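Local coordinates for core protein VP7 (Bluetongue virus, PDB 1BVP), which forms trimers that assemble on the VP3 scaffold as part of the inner capsid of the virus, and probably takes part in binding a host cell surface receptor, at residues 6-11 against 92-97; 33-38 against 98-103; 126-131 against 177-182; 146-151 against 165-170; 272-277 against 316-321. All coordinates share one frame; numbering follows the deposited sequence.

Contact 1 (6-11 against 92-97); sequences ARALTV and GVLATP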
# COMPACT_ATOMS: atom_id res chain seq x y z
N ALA A 6 -18.13 15.92 -8.46
CA ALA A 6 -17.66 16.71 -7.31
C ALA A 6 -18.86 17.12 -6.40
O ALA A 6 -18.77 17.06 -5.15
CB ALA A 6 -16.89 17.92 -7.81
N ARG A 7 -20.00 17.46 -7.02
CA ARG A 7 -21.20 17.79 -6.25
C ARG A 7 -21.80 16.61 -5.51
O ARG A 7 -22.10 16.72 -4.30
CB ARG A 7 -22.26 18.46 -7.10
CG ARG A 7 -21.81 19.83 -7.52
CD ARG A 7 -22.81 20.49 -8.41
NE ARG A 7 -22.29 21.77 -8.89
CZ ARG A 7 -22.13 22.07 -10.17
NH1 ARG A 7 -22.46 21.19 -11.09
NH2 ARG A 7 -21.59 23.23 -10.53
N ALA A 8 -21.96 15.49 -6.21
CA ALA A 8 -22.54 14.29 -5.57
C ALA A 8 -21.69 13.89 -4.35
O ALA A 8 -22.22 13.65 -3.25
CB ALA A 8 -22.61 13.19 -6.53
N LEU A 9 -20.38 13.90 -4.55
CA LEU A 9 -19.42 13.57 -3.51
C LEU A 9 -19.53 14.52 -2.31
O LEU A 9 -19.50 14.07 -1.14
CB LEU A 9 -18.04 13.71 -4.12
CG LEU A 9 -16.86 12.88 -3.63
CD1 LEU A 9 -17.25 11.41 -3.69
CD2 LEU A 9 -15.71 13.16 -4.57
N THR A 10 -19.60 15.82 -2.61
CA THR A 10 -19.75 16.86 -1.59
C THR A 10 -21.00 16.65 -0.76
O THR A 10 -20.95 16.67 0.47
CB THR A 10 -19.86 18.22 -2.22
OG1 THR A 10 -18.64 18.54 -2.87
CG2 THR A 10 -20.13 19.25 -1.15
N VAL A 11 -22.13 16.43 -1.43
CA VAL A 11 -23.39 16.20 -0.74
C VAL A 11 -23.40 14.96 0.12
O VAL A 11 -23.92 14.98 1.26
CB VAL A 11 -24.54 16.12 -1.71
CG1 VAL A 11 -25.80 15.81 -0.98
CG2 VAL A 11 -24.64 17.42 -2.51
N GLY A 92 -30.20 16.74 -13.35
CA GLY A 92 -30.48 18.16 -13.46
C GLY A 92 -30.14 18.85 -12.15
O GLY A 92 -29.65 19.97 -12.12
N VAL A 93 -30.41 18.18 -11.05
CA VAL A 93 -30.06 18.74 -9.76
C VAL A 93 -28.54 18.93 -9.69
O VAL A 93 -28.04 20.01 -9.38
CB VAL A 93 -30.44 17.76 -8.66
CG1 VAL A 93 -29.93 18.28 -7.34
CG2 VAL A 93 -31.96 17.51 -8.67
N LEU A 94 -27.80 17.88 -9.99
CA LEU A 94 -26.34 17.92 -9.94
C LEU A 94 -25.66 18.86 -10.94
O LEU A 94 -24.49 19.23 -10.76
CB LEU A 94 -25.80 16.52 -10.11
CG LEU A 94 -25.37 15.65 -8.94
CD1 LEU A 94 -25.85 16.16 -7.62
CD2 LEU A 94 -25.88 14.28 -9.23
N ALA A 95 -26.36 19.24 -12.01
CA ALA A 95 -25.78 20.16 -12.99
C ALA A 95 -26.07 21.63 -12.68
O ALA A 95 -25.72 22.50 -13.46
CB ALA A 95 -26.25 19.81 -14.40
N THR A 96 -26.73 21.90 -11.55
CA THR A 96 -27.10 23.26 -11.10
C THR A 96 -25.85 23.94 -10.54
O THR A 96 -25.39 23.61 -9.45
CB THR A 96 -28.16 23.19 -9.94
OG1 THR A 96 -29.36 22.56 -10.40
CG2 THR A 96 -28.50 24.59 -9.40
N PRO A 97 -25.37 24.99 -11.22
CA PRO A 97 -24.17 25.71 -10.77
C PRO A 97 -24.25 26.36 -9.41
O PRO A 97 -23.24 26.80 -8.88
CB PRO A 97 -23.93 26.73 -11.88
CG PRO A 97 -25.27 26.93 -12.46
CD PRO A 97 -25.89 25.56 -12.47

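Contact 2 (33-38 against 98-103); sequences LGIAIN and EIPFTT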
# COMPACT_ATOMS: atom_id res chain seq x y z
N LEU A 33 -26.10 21.52 2.23
CA LEU A 33 -27.29 20.69 2.35
C LEU A 33 -28.53 21.48 2.04
O LEU A 33 -29.45 20.98 1.41
CB LEU A 33 -27.42 20.09 3.74
CG LEU A 33 -26.41 18.99 4.01
CD1 LEU A 33 -26.78 18.26 5.28
CD2 LEU A 33 -26.38 18.03 2.84
N GLY A 34 -28.55 22.73 2.49
CA GLY A 34 -29.68 23.60 2.26
C GLY A 34 -29.98 23.72 0.79
O GLY A 34 -31.08 23.39 0.35
N ILE A 35 -29.00 24.19 0.03
CA ILE A 35 -29.17 24.35 -1.41
C ILE A 35 -29.47 23.05 -2.15
O ILE A 35 -30.37 22.98 -3.01
CB ILE A 35 -27.90 24.92 -2.04
CG1 ILE A 35 -27.39 26.03 -1.14
CG2 ILE A 35 -28.22 25.48 -3.43
CD1 ILE A 35 -26.18 26.74 -1.65
N ALA A 36 -28.67 22.03 -1.84
CA ALA A 36 -28.81 20.74 -2.49
C ALA A 36 -30.16 20.12 -2.24
O ALA A 36 -30.85 19.73 -3.17
CB ALA A 36 -27.70 19.82 -2.04
N ILE A 37 -30.56 20.06 -0.98
CA ILE A 37 -31.84 19.44 -0.64
C ILE A 37 -33.00 20.20 -1.24
O ILE A 37 -33.99 19.61 -1.67
CB ILE A 37 -32.01 19.31 0.86
CG1 ILE A 37 -30.97 18.30 1.39
CG2 ILE A 37 -33.42 18.87 1.20
CD1 ILE A 37 -31.06 18.08 2.85
N ASN A 38 -32.87 21.52 -1.29
CA ASN A 38 -33.92 22.34 -1.86
C ASN A 38 -34.03 22.01 -3.38
O ASN A 38 -35.11 21.66 -3.85
CB ASN A 38 -33.66 23.83 -1.54
CG ASN A 38 -34.73 24.78 -2.15
OD1 ASN A 38 -35.79 24.95 -1.56
ND2 ASN A 38 -34.43 25.41 -3.30
N GLU A 98 -25.42 26.39 -8.82
CA GLU A 98 -25.53 27.01 -7.51
C GLU A 98 -25.19 26.09 -6.37
O GLU A 98 -25.01 26.57 -5.24
CB GLU A 98 -26.91 27.67 -7.30
CG GLU A 98 -27.11 28.99 -8.07
CD GLU A 98 -27.49 28.79 -9.55
OE1 GLU A 98 -28.34 27.90 -9.86
OE2 GLU A 98 -26.94 29.55 -10.39
N ILE A 99 -25.17 24.77 -6.61
CA ILE A 99 -24.78 23.84 -5.54
C ILE A 99 -23.26 23.84 -5.53
O ILE A 99 -22.62 23.50 -6.53
CB ILE A 99 -25.24 22.41 -5.78
CG1 ILE A 99 -26.75 22.36 -6.00
CG2 ILE A 99 -24.81 21.55 -4.58
CD1 ILE A 99 -27.28 20.96 -6.09
N PRO A 100 -22.66 24.27 -4.42
CA PRO A 100 -21.19 24.29 -4.38
C PRO A 100 -20.56 22.92 -4.06
O PRO A 100 -21.22 22.01 -3.54
CB PRO A 100 -20.92 25.34 -3.28
CG PRO A 100 -22.04 25.03 -2.29
CD PRO A 100 -23.27 24.68 -3.13
N PHE A 101 -19.31 22.73 -4.47
CA PHE A 101 -18.58 21.51 -4.16
C PHE A 101 -17.35 21.93 -3.35
O PHE A 101 -16.90 23.08 -3.43
CB PHE A 101 -18.21 20.72 -5.42
CG PHE A 101 -17.52 21.53 -6.48
CD1 PHE A 101 -16.15 21.80 -6.39
CD2 PHE A 101 -18.22 22.00 -7.58
CE1 PHE A 101 -15.50 22.55 -7.40
CE2 PHE A 101 -17.59 22.74 -8.58
CZ PHE A 101 -16.22 23.02 -8.49
N THR A 102 -16.87 21.05 -2.48
CA THR A 102 -15.72 21.38 -1.67
C THR A 102 -14.36 21.21 -2.38
O THR A 102 -14.24 20.51 -3.38
CB THR A 102 -15.69 20.49 -0.44
OG1 THR A 102 -15.66 19.12 -0.85
CG2 THR A 102 -16.89 20.73 0.43
N THR A 103 -13.35 21.87 -1.83
CA THR A 103 -11.98 21.75 -2.32
C THR A 103 -11.55 20.26 -2.35
O THR A 103 -10.96 19.83 -3.33
CB THR A 103 -11.04 22.58 -1.41
OG1 THR A 103 -11.24 23.97 -1.66
CG2 THR A 103 -9.61 22.26 -1.67

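Contact 3 (126-131 against 177-182); sequences YGFFLE and GRNDPM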
# COMPACT_ATOMS: atom_id res chain seq x y z
N TYR A 126 3.00 -8.74 -9.68
CA TYR A 126 3.41 -10.12 -9.73
C TYR A 126 4.76 -10.40 -10.35
O TYR A 126 5.42 -9.48 -10.85
CB TYR A 126 2.34 -10.92 -10.41
CG TYR A 126 0.97 -10.60 -9.89
CD1 TYR A 126 0.67 -10.66 -8.51
CD2 TYR A 126 -0.04 -10.26 -10.80
CE1 TYR A 126 -0.65 -10.38 -8.04
CE2 TYR A 126 -1.35 -9.98 -10.36
CZ TYR A 126 -1.66 -10.04 -9.00
OH TYR A 126 -2.98 -9.78 -8.69
N GLY A 127 5.16 -11.67 -10.30
CA GLY A 127 6.44 -12.07 -10.84
C GLY A 127 6.50 -11.83 -12.33
O GLY A 127 5.51 -12.05 -13.06
N PHE A 128 7.67 -11.41 -12.80
CA PHE A 128 7.85 -11.14 -14.21
C PHE A 128 7.47 -12.33 -15.10
O PHE A 128 6.99 -12.16 -16.21
CB PHE A 128 9.28 -10.70 -14.48
CG PHE A 128 9.49 -10.24 -15.88
CD1 PHE A 128 9.83 -11.14 -16.89
CD2 PHE A 128 9.36 -8.91 -16.21
CE1 PHE A 128 10.02 -10.71 -18.19
CE2 PHE A 128 9.55 -8.47 -17.52
CZ PHE A 128 9.89 -9.38 -18.50
N PHE A 129 7.68 -13.54 -14.59
CA PHE A 129 7.38 -14.77 -15.34
C PHE A 129 6.20 -15.53 -14.82
O PHE A 129 6.13 -16.74 -14.97
CB PHE A 129 8.58 -15.72 -15.33
CG PHE A 129 9.79 -15.16 -15.98
CD1 PHE A 129 9.89 -15.13 -17.38
CD2 PHE A 129 10.83 -14.64 -15.20
CE1 PHE A 129 11.02 -14.56 -18.01
CE2 PHE A 129 11.95 -14.08 -15.81
CZ PHE A 129 12.05 -14.03 -17.22
N LEU A 130 5.25 -14.84 -14.22
CA LEU A 130 4.08 -15.51 -13.70
C LEU A 130 3.33 -16.28 -14.78
O LEU A 130 2.80 -17.36 -14.53
CB LEU A 130 3.15 -14.48 -13.08
CG LEU A 130 1.89 -15.09 -12.46
CD1 LEU A 130 2.16 -15.48 -11.01
CD2 LEU A 130 0.73 -14.11 -12.55
N GLU A 131 3.30 -15.77 -16.00
CA GLU A 131 2.52 -16.47 -17.00
C GLU A 131 3.32 -17.36 -17.93
O GLU A 131 3.31 -17.18 -19.14
CB GLU A 131 1.66 -15.50 -17.79
CG GLU A 131 0.77 -14.67 -16.88
CD GLU A 131 -0.24 -13.84 -17.64
OE1 GLU A 131 0.09 -13.34 -18.75
OE2 GLU A 131 -1.38 -13.70 -17.11
N GLY A 177 9.11 -10.26 -25.25
CA GLY A 177 7.78 -10.69 -25.65
C GLY A 177 6.71 -10.82 -24.57
O GLY A 177 5.54 -11.03 -24.88
N ARG A 178 7.11 -10.75 -23.31
CA ARG A 178 6.17 -10.86 -22.19
C ARG A 178 6.13 -9.52 -21.49
O ARG A 178 7.18 -8.89 -21.26
CB ARG A 178 6.60 -11.94 -21.18
CG ARG A 178 8.07 -12.41 -21.25
CD ARG A 178 8.31 -13.75 -20.53
NE ARG A 178 7.27 -14.75 -20.79
CZ ARG A 178 6.13 -14.87 -20.10
NH1 ARG A 178 5.84 -14.06 -19.07
NH2 ARG A 178 5.23 -15.77 -20.48
N ASN A 179 4.90 -9.10 -21.14
CA ASN A 179 4.65 -7.82 -20.46
C ASN A 179 5.08 -6.72 -21.43
O ASN A 179 5.23 -6.97 -22.65
CB ASN A 179 5.45 -7.72 -19.16
CG ASN A 179 5.30 -8.99 -18.27
OD1 ASN A 179 6.27 -9.43 -17.62
ND2 ASN A 179 4.11 -9.58 -18.26
N ASP A 180 5.26 -5.51 -20.94
CA ASP A 180 5.66 -4.46 -21.87
C ASP A 180 6.40 -3.55 -20.93
O ASP A 180 6.00 -2.41 -20.68
CB ASP A 180 4.38 -3.86 -22.49
CG ASP A 180 4.65 -2.67 -23.42
OD1 ASP A 180 5.82 -2.42 -23.81
OD2 ASP A 180 3.65 -1.97 -23.73
N PRO A 181 7.50 -4.06 -20.37
CA PRO A 181 8.31 -3.32 -19.42
C PRO A 181 9.01 -2.11 -19.96
O PRO A 181 9.25 -2.00 -21.15
CB PRO A 181 9.29 -4.38 -18.93
CG PRO A 181 9.55 -5.15 -20.13
CD PRO A 181 8.16 -5.32 -20.73
N MET A 182 9.25 -1.17 -19.06
CA MET A 182 9.95 0.06 -19.35
C MET A 182 11.31 -0.10 -18.71
O MET A 182 12.31 0.44 -19.18
CB MET A 182 9.21 1.24 -18.73
CG MET A 182 7.99 1.67 -19.51
SD MET A 182 7.14 3.07 -18.77
CE MET A 182 8.32 4.44 -18.97

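Contact 4 (146-151 against 165-170); sequences AQAVTA and AGARGD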
# COMPACT_ATOMS: atom_id res chain seq x y z
N ALA A 146 23.23 -28.93 -28.58
CA ALA A 146 23.97 -28.07 -29.51
C ALA A 146 24.35 -26.67 -29.03
O ALA A 146 25.04 -25.96 -29.75
CB ALA A 146 23.23 -27.94 -30.86
N GLN A 147 23.86 -26.25 -27.86
CA GLN A 147 24.20 -24.93 -27.37
C GLN A 147 25.25 -25.01 -26.26
O GLN A 147 25.47 -26.08 -25.70
CB GLN A 147 22.96 -24.23 -26.87
CG GLN A 147 21.93 -23.91 -27.93
CD GLN A 147 20.61 -23.43 -27.31
OE1 GLN A 147 19.54 -23.62 -27.88
NE2 GLN A 147 20.69 -22.82 -26.12
N ALA A 148 25.97 -23.92 -26.01
CA ALA A 148 26.98 -23.89 -24.95
C ALA A 148 26.47 -23.17 -23.70
O ALA A 148 27.11 -23.22 -22.65
CB ALA A 148 28.25 -23.23 -25.44
N VAL A 149 25.44 -22.34 -23.89
CA VAL A 149 24.79 -21.63 -22.79
C VAL A 149 23.30 -21.82 -23.01
O VAL A 149 22.83 -21.80 -24.15
CB VAL A 149 25.17 -20.10 -22.66
CG1 VAL A 149 26.41 -19.77 -23.45
CG2 VAL A 149 24.03 -19.18 -22.99
N THR A 150 22.59 -22.17 -21.93
CA THR A 150 21.15 -22.36 -21.95
C THR A 150 20.50 -21.70 -20.73
O THR A 150 20.85 -22.01 -19.57
CB THR A 150 20.78 -23.84 -22.02
OG1 THR A 150 21.22 -24.37 -23.27
CG2 THR A 150 19.27 -24.02 -21.94
N ALA A 151 19.62 -20.73 -21.03
CA ALA A 151 18.86 -19.95 -20.05
C ALA A 151 17.49 -20.60 -19.95
O ALA A 151 16.85 -20.90 -20.96
CB ALA A 151 18.71 -18.53 -20.51
N ALA A 165 32.24 -24.84 -19.88
CA ALA A 165 33.52 -24.21 -19.59
C ALA A 165 33.91 -23.32 -20.77
O ALA A 165 33.71 -23.70 -21.94
CB ALA A 165 34.57 -25.23 -19.32
N GLY A 166 34.35 -22.11 -20.45
CA GLY A 166 34.74 -21.15 -21.47
C GLY A 166 33.65 -20.51 -22.33
O GLY A 166 33.97 -19.63 -23.14
N ALA A 167 32.39 -20.91 -22.15
CA ALA A 167 31.26 -20.38 -22.94
C ALA A 167 30.82 -18.92 -22.68
O ALA A 167 31.11 -18.32 -21.62
CB ALA A 167 30.05 -21.32 -22.85
N ARG A 168 30.16 -18.34 -23.67
CA ARG A 168 29.67 -16.96 -23.61
C ARG A 168 28.47 -16.87 -24.54
O ARG A 168 28.39 -17.59 -25.54
CB ARG A 168 30.75 -15.97 -24.04
CG ARG A 168 31.50 -16.38 -25.29
CD ARG A 168 32.36 -15.26 -25.84
NE ARG A 168 33.08 -14.55 -24.78
CZ ARG A 168 33.34 -13.24 -24.79
NH1 ARG A 168 32.92 -12.48 -25.80
NH2 ARG A 168 33.99 -12.68 -23.78
N GLY A 169 27.50 -16.03 -24.15
CA GLY A 169 26.29 -15.86 -24.94
C GLY A 169 25.38 -14.77 -24.43
O GLY A 169 25.59 -14.20 -23.35
N ASP A 170 24.40 -14.42 -25.25
CA ASP A 170 23.43 -13.38 -24.91
C ASP A 170 22.20 -14.09 -24.35
O ASP A 170 21.74 -15.10 -24.89
CB ASP A 170 23.06 -12.56 -26.15
CG ASP A 170 24.11 -11.48 -26.49
OD1 ASP A 170 25.12 -11.32 -25.73
OD2 ASP A 170 23.89 -10.79 -27.52

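Contact 5 (272-277 against 316-321); sequences SFRDHT and LADVYT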
# COMPACT_ATOMS: atom_id res chain seq x y z
N SER A 272 -17.21 -4.86 1.31
CA SER A 272 -17.56 -5.37 2.63
C SER A 272 -19.04 -5.68 2.64
O SER A 272 -19.86 -5.09 1.90
CB SER A 272 -17.24 -4.37 3.72
OG SER A 272 -15.86 -4.29 3.83
N PHE A 273 -19.37 -6.60 3.53
CA PHE A 273 -20.72 -7.10 3.64
C PHE A 273 -21.73 -6.10 4.21
O PHE A 273 -22.72 -5.80 3.54
CB PHE A 273 -20.68 -8.38 4.47
CG PHE A 273 -22.03 -9.01 4.69
CD1 PHE A 273 -22.80 -9.43 3.59
CD2 PHE A 273 -22.53 -9.17 5.98
CE1 PHE A 273 -24.06 -10.02 3.77
CE2 PHE A 273 -23.80 -9.76 6.19
CZ PHE A 273 -24.56 -10.19 5.07
N ARG A 274 -21.45 -5.63 5.44
CA ARG A 274 -22.31 -4.70 6.21
C ARG A 274 -23.56 -5.47 6.67
O ARG A 274 -23.69 -5.85 7.85
CB ARG A 274 -22.65 -3.45 5.39
CG ARG A 274 -21.54 -2.45 5.52
CD ARG A 274 -21.63 -1.31 4.57
NE ARG A 274 -20.84 -0.19 5.06
CZ ARG A 274 -19.59 0.06 4.69
NH1 ARG A 274 -19.01 -0.74 3.81
NH2 ARG A 274 -18.91 1.05 5.28
N ASP A 275 -24.45 -5.76 5.72
CA ASP A 275 -25.64 -6.54 6.00
C ASP A 275 -26.20 -6.95 4.65
O ASP A 275 -25.69 -6.52 3.58
CB ASP A 275 -26.67 -5.77 6.84
CG ASP A 275 -27.14 -4.45 6.18
OD1 ASP A 275 -27.40 -4.38 4.95
OD2 ASP A 275 -27.28 -3.47 6.92
N HIS A 276 -27.30 -7.69 4.69
CA HIS A 276 -27.90 -8.16 3.45
C HIS A 276 -28.38 -7.13 2.49
O HIS A 276 -28.33 -7.35 1.28
CB HIS A 276 -29.01 -9.15 3.73
CG HIS A 276 -28.54 -10.40 4.40
ND1 HIS A 276 -28.51 -10.54 5.77
CD2 HIS A 276 -27.99 -11.53 3.89
CE1 HIS A 276 -27.96 -11.70 6.08
NE2 HIS A 276 -27.64 -12.33 4.96
N THR A 277 -28.83 -6.00 3.01
CA THR A 277 -29.33 -4.94 2.16
C THR A 277 -28.17 -4.27 1.41
O THR A 277 -28.20 -4.12 0.17
CB THR A 277 -30.16 -3.95 2.99
OG1 THR A 277 -31.27 -4.66 3.58
CG2 THR A 277 -30.70 -2.82 2.12
N LEU A 316 -20.85 6.24 -0.60
CA LEU A 316 -22.23 5.85 -0.32
C LEU A 316 -22.29 4.80 0.80
O LEU A 316 -23.23 4.81 1.61
CB LEU A 316 -22.93 5.33 -1.57
CG LEU A 316 -24.41 4.97 -1.44
CD1 LEU A 316 -25.23 6.23 -1.26
CD2 LEU A 316 -24.88 4.26 -2.73
N ALA A 317 -21.26 3.95 0.89
CA ALA A 317 -21.24 2.93 1.95
C ALA A 317 -21.10 3.62 3.29
O ALA A 317 -21.70 3.19 4.28
CB ALA A 317 -20.12 1.97 1.76
N ASP A 318 -20.28 4.67 3.33
CA ASP A 318 -20.13 5.41 4.58
C ASP A 318 -21.44 6.08 4.97
O ASP A 318 -21.83 6.06 6.14
CB ASP A 318 -19.06 6.46 4.46
CG ASP A 318 -17.68 5.88 4.33
OD1 ASP A 318 -17.42 4.77 4.86
OD2 ASP A 318 -16.85 6.58 3.74
N VAL A 319 -22.14 6.66 3.99
CA VAL A 319 -23.43 7.29 4.25
C VAL A 319 -24.38 6.23 4.80
O VAL A 319 -25.05 6.45 5.80
CB VAL A 319 -24.05 7.92 2.99
CG1 VAL A 319 -25.49 8.34 3.28
CG2 VAL A 319 -23.24 9.13 2.56
N TYR A 320 -24.38 5.05 4.17
CA TYR A 320 -25.24 3.95 4.60
C TYR A 320 -24.97 3.65 6.05
O TYR A 320 -25.89 3.42 6.87
CB TYR A 320 -24.92 2.70 3.79
CG TYR A 320 -25.83 1.52 4.10
CD1 TYR A 320 -27.04 1.34 3.39
CD2 TYR A 320 -25.50 0.58 5.09
CE1 TYR A 320 -27.90 0.24 3.67
CE2 TYR A 320 -26.35 -0.52 5.37
CZ TYR A 320 -27.54 -0.67 4.65
OH TYR A 320 -28.38 -1.74 4.91
N THR A 321 -23.70 3.59 6.37
CA THR A 321 -23.30 3.31 7.73
C THR A 321 -23.81 4.33 8.74
O THR A 321 -24.23 3.93 9.82
CB THR A 321 -21.77 3.07 7.79
OG1 THR A 321 -21.52 1.70 7.46
CG2 THR A 321 -21.17 3.36 9.15

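Contact 1 (6-11 against 92-97)
Arg7 on helix 2-15 and Leu94 at the end of helix 90-94 have the nearest CA atoms of the two segments, 6.3 Å apart, and from Ala95 on the second segment runs as a loop past the side of the first helix. Arg7 carries the contact. Its CG lies beside the backbone N (chi1 -69°), and the chain then runs extended to NE, which carries the guanidinium out to the carbonyls of Leu94 and Thr96. Arg7 NH1 donates to Leu94 O at 2.8 Å, in the carbonyl plane, though the oxygen is tilted from the guanidinium plane; the bond is bent (143°). Thr96 O sits 3.6 Å above the guanidinium plane of Arg7, over its centre, and Pro97 N lies over the same face nearer the rim. Leu94 is the last residue of its helix, so the charge meets a carbonyl at a C-terminal end, an arrangement likely to be electrostatically favourable. All this lies in the helical domain of VP7, where Arg7 NE makes a second bond to Ile99 O, further along the same chain. The apolar side of the contact is slight. Leu94 CD2 stands 4.4 Å from Ala8 CB, and Leu94 CD1 lies 4.3 Å from Arg7 CB. Met68 of helix 55-73 packs on Leu94. Ile23 of the second subunit packs on Arg7, and Arg22 of that subunit on Pro97.

Contact 2 (33-38 against 98-103)
Ile35, the first residue of helix segment 33-38 to meet the loop, touches three of its residues. Its CG1 lies beside the backbone N (chi1 -43°) and leads to Ile35 CD1, which rests 3.9 Å from Pro100 CD; the two side chains cross at a slant. The same Ile35 CD1 lies 3.8 Å from Glu98 O. The other branch, Ile35 CG2, faces Ile99 CG1 at 4.3 Å. One residue on, Ala36 brings the backbones together, with its CA 5.9 Å from that of Ile99. Ile99 packs on Ala36: Ile99 CD1 comes to 3.9 Å from Ala36 CA, and Ile99 CG2 to 4.2 Å from Ala36 CB. The loop joins helix 90-94 to helix 103-116, so the contact lays this connection against helix 27-44 within the helical domain. Past it, Thr102 is the N-cap of helix 103-116, its OG1 bonded to Ala105 N. Val24 of the second subunit packs on Pro100, which places the loop at the trimer interface. No hydrogen bond crosses between the segments. The contact rests mainly on aliphatic carbons, so shape fit and burial of apolar surface probably hold it.

Contact 3 (126-131 against 177-182)
Phe128 and Phe129 are the middle residues of a type I beta turn, Gly127 to Leu130, that packs against the loop 177-182 in the beta domain of VP7. Leu130 N closes the turn on Gly127 O. The touching parts of the two loops run roughly antiparallel, with directions 153° apart. Phe128 has CG anti to its own N (chi1 -173°), which swings the ring toward the other loop. The end of the Asn179 side chain lies over one face of the Phe128 ring, off its centre. At the ring edge, Phe128 CE2 meets Pro181 CG at 4.2 Å. The two phenyl rings also meet each other, since Phe128 CD1 sits 3.6 Å above the plane of the Phe129 ring, over its centre. Tyr250 of strand 241-252 makes an edge-to-face contact with Phe128. Aliphatic packing adds the methylenes of Arg178. Arg178 CG lies 4.0 Å from Phe128 CE1, and Arg178 CD lies 3.8 Å from Phe129 CD1. The polar part belongs to the guanidinium, which the bend at chi3 of Arg178 turns toward the backbone of segment 126-131. Arg178 NH1 lies 3.6 Å from Phe128 O, near the guanidinium plane. The carboxylate of Glu131 is not in contact with this group; it forms a long, weak ion pair with Arg221 of the third subunit. What Arg178 does grip is the main chain: Arg178 NH2 donates to Glu131 O at 2.7 Å, approaching from 56° above the carbonyl plane and not along a lone pair.

Contact 4 (146-151 against 165-170)
Val149 O is gripped from its own segment by two side chains, while the side chain of Val149 reaches across to the other segment. Gln147 NE2 donates to Val149 O at 3.1 Å, with an N-H...O angle of 151° and the oxygen almost in the amide plane. Thr150 OG1 adds a weak bond to the same atom. The glutamine bond ties Gln147 to the start of strand 149-155. Thr150 OG1 also bonds to Arg144 N. Across the contact the meeting is mostly apolar and involves small groups; methyl groups also abut two carbonyl oxygens. Ala148 CB and Ala167 CB face each other at 3.7 Å, and Ala167 CB also lies 3.5 Å from Ala148 O. Val149 CG1 reaches past Ala167 to the backbone, 3.6 Å from Arg168 O. Gly169 has no side chain, and Gly169 N comes to 4.0 Å from Val149 CG1. No hydrogen bond joins the segments, so this is packing between the starts of two strands and the loops leading into them, without sheet pairing. It lies at the surface of the beta domain, and no other subunit touches it. Strand 149-155 pairs with strand 158-163, Thr150 bonding through its backbone to Ser162. Strand 168-170 is, within this chain, an outermost strand of a separate four-stranded antiparallel sheet and pairs with strand 231-234, where Gly169 bonds to Val233.

Contact 5 (272-277 against 316-321)
Arg274 and Thr321 have the nearest CA atoms of the two segments, 8.2 Å apart, so long side chains bridge the gap between the bend before helix 276-286 and helix 304-323. The extended chain of Arg274 runs across to the helix, where Arg274 NE donates to Thr321 OG1 at 3.1 Å in the guanidinium plane, and nearly straight at 160°. NH2 makes a weak second bond to the same oxygen. Ala317 CB lies 3.5 Å above the guanidinium plane of Arg274, over its centre. Asp318 OD1 is 4.0 Å from Arg274 NH2, too far for a salt bridge; Asp318 pairs instead with Arg111 of the third subunit. Thr118 of that subunit bonds to Arg274 N. Asp275 and Tyr320 reach for each other from opposite directions. Tyr320 has CG anti to its N (chi1 -176°), and its ring reaches to Asp275. Tyr320 OH donates to Asp275 OD2 at 2.9 Å, on the syn lone pair, and is about equally near Asp275 OD1 at 2.8 Å. Thr277 packs beside the edge of the Tyr320 ring. Asp275 is also the N-cap of helix 276-286, its OD1 bonded to Trp278 N, so one carboxylate serves both the helix start and the tyrosine. Trp278 in turn makes a cation-pi contact with Arg274. Helix 263-271 flanks the contact through Asn269, which packs on Ala317 and Asp318. Helix 55-73 covers Leu316 and Val319 of helix 304-323.

How the contacts relate
From the N terminus, contact 1 closes the loop from helix 2-15 to helix 90-94. Contact 2 opens within that loop and closes just after it, so the two cross. They touch, with centres about 7 Å apart, and tie helices 2-15 and 27-44 to the connection before helix 103-116; both also border the second subunit. In the beta domain, contact 3 joins two loops. Contact 4, which joins two strand starts, lies wholly within the span contact 3 closes, its centre about 24 Å away. Back in the helical domain, contact 5 follows in series and ties the start of helix 276-286 to helix 304-323, about 22 Å from contact 1, centre to centre. Contacts 3 and 5 both touch the third subunit.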